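Local coordinates for protein dipeptidase AC. Metallo peptidase. MEROPS family M19 (Rhodobacter sphaeroides, PDB 3LY0) that probably hydrolyses dipeptides with a pair of zinc ions, as a metallodipeptidase, and here holds a phosphinate mimic of L-Ala-D-Ala, at residues P84-A89 / P169-H174. Residues are numbered along the deposited sequence; the frame is centred on the assembly and turned at random.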
# COMPACT_ATOMS: atom_id res chain seq x y z
N PRO A 84 4.76 11.80 14.48
CA PRO A 84 4.15 13.13 14.39
C PRO A 84 2.93 13.22 15.28
O PRO A 84 2.39 12.21 15.73
CB PRO A 84 3.71 13.23 12.92
CG PRO A 84 4.31 12.06 12.21
CD PRO A 84 4.55 11.01 13.26
N PRO A 85 2.47 14.45 15.54
CA PRO A 85 1.22 14.65 16.28
C PRO A 85 0.01 14.18 15.48
O PRO A 85 0.05 14.12 14.24
CB PRO A 85 1.15 16.17 16.46
CG PRO A 85 2.45 16.72 16.04
CD PRO A 85 3.11 15.72 15.15
N MET A 86 -1.07 13.86 16.19
CA MET A 86 -2.32 13.46 15.57
C MET A 86 -2.89 14.61 14.72
O MET A 86 -2.80 15.77 15.10
CB MET A 86 -3.33 13.05 16.67
CG MET A 86 -4.67 12.46 16.17
SD MET A 86 -5.74 11.85 17.51
CE MET A 86 -4.93 12.63 18.91
N ILE A 87 -3.44 14.26 13.56
CA ILE A 87 -4.16 15.21 12.73
C ILE A 87 -5.64 14.89 12.87
O ILE A 87 -6.04 13.73 12.72
CB ILE A 87 -3.73 15.12 11.25
CG1 ILE A 87 -2.24 15.40 11.10
CG2 ILE A 87 -4.54 16.08 10.38
CD1 ILE A 87 -1.71 15.16 9.70
N ARG A 88 -6.46 15.89 13.20
CA ARG A 88 -7.88 15.65 13.40
C ARG A 88 -8.66 15.84 12.10
O ARG A 88 -8.12 16.39 11.13
CB ARG A 88 -8.44 16.57 14.49
CG ARG A 88 -7.78 16.36 15.85
CD ARG A 88 -7.84 14.90 16.30
NE ARG A 88 -9.18 14.53 16.75
CZ ARG A 88 -9.63 14.70 17.99
NH1 ARG A 88 -10.86 14.33 18.30
NH2 ARG A 88 -8.84 15.25 18.91
N ALA A 89 -9.90 15.39 12.09
CA ALA A 89 -10.72 15.40 10.88
C ALA A 89 -10.86 16.78 10.22
O ALA A 89 -10.78 16.89 8.99
CB ALA A 89 -12.10 14.77 11.15
N PRO A 169 -0.39 8.69 15.30
CA PRO A 169 -1.59 8.34 16.06
C PRO A 169 -2.87 8.89 15.43
O PRO A 169 -2.84 9.97 14.85
CB PRO A 169 -1.34 9.00 17.43
CG PRO A 169 -0.39 10.12 17.13
CD PRO A 169 0.51 9.57 16.06
N THR A 170 -3.97 8.15 15.56
CA THR A 170 -5.28 8.63 15.12
C THR A 170 -6.29 8.38 16.23
O THR A 170 -5.96 7.74 17.23
CB THR A 170 -5.77 7.89 13.86
OG1 THR A 170 -6.16 6.56 14.21
CG2 THR A 170 -4.71 7.87 12.77
N VAL A 171 -7.52 8.85 16.06
CA VAL A 171 -8.57 8.56 17.03
C VAL A 171 -8.92 7.07 17.08
O VAL A 171 -9.68 6.64 17.95
CB VAL A 171 -9.86 9.38 16.76
CG1 VAL A 171 -9.58 10.87 16.88
CG2 VAL A 171 -10.45 9.05 15.39
N PHE A 172 -8.37 6.29 16.16
CA PHE A 172 -8.76 4.88 16.01
C PHE A 172 -7.72 3.91 16.56
O PHE A 172 -8.02 2.74 16.76
CB PHE A 172 -9.01 4.56 14.53
CG PHE A 172 -10.08 5.41 13.91
CD1 PHE A 172 -11.40 5.25 14.31
CD2 PHE A 172 -9.77 6.36 12.97
CE1 PHE A 172 -12.40 6.04 13.78
CE2 PHE A 172 -10.77 7.16 12.42
CZ PHE A 172 -12.08 7.00 12.82
N GLY A 173 -6.51 4.40 16.78
CA GLY A 173 -5.42 3.53 17.17
C GLY A 173 -4.08 4.11 16.79
O GLY A 173 -3.95 5.31 16.52
N HIS A 174 -3.08 3.24 16.79
CA HIS A 174 -1.69 3.67 16.73
C HIS A 174 -0.87 2.94 15.68
O HIS A 174 -0.95 1.72 15.56
CB HIS A 174 -1.05 3.50 18.11
CG HIS A 174 -1.78 4.25 19.18
ND1 HIS A 174 -1.53 5.58 19.44
CD2 HIS A 174 -2.79 3.88 19.99
CE1 HIS A 174 -2.34 5.99 20.40
NE2 HIS A 174 -3.12 4.98 20.75
O HOH W 1 -3.03 11.53 12.72
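The carbonyl oxygen of P169 takes a hydrogen bond from a water, 2.6 Å from P169 O, and the same water accepts from I87 N at 2.9 Å, so one solvent molecule bridges the two loop backbones. P169 O also has M86 beside it, with M86 CG 3.4 Å away. In M86, CG anti to the backbone N (chi1 -174°) and an extended chi2 carry SD out alongside the T170-V171 peptide, 3.7 Å from T170 C; the bend at chi3 turns only the terminal CE. A long, flexible, unbranched side chain suits this course over a main-chain surface.

Two prolines of 84-89 keep the backbone extended before M86, and the ring of P169 fits against this run: its CD lies 3.3 Å from P84 O, while CG packs near M86 CB. At the other end, the R88 chain folds at chi2 and chi3, so that its guanidinium reaches V171 and NE comes 3.7 Å from V171 CG1, a purely van der Waals touch. V171 turns its other methyl, CG2, over the centre of the F172 ring.

T170 shapes its loop from within: OG1 accepts from F172 N (3.0 Å), an ST turn, inside a type I turn spanning T170 to G173. Glycine suits G173, whose backbone angles would press a side chain against the preceding carbonyl.

This surface contact of the TIM-barrel-type M19 fold joins loops flanking the small antiparallel pair 79-80/179-180: one runs from strand 79-80 to R88, at the N-cap position of helix 89-109; the other, from strand 159-163, leads into 179-180 and packs F172 on helix 192-204.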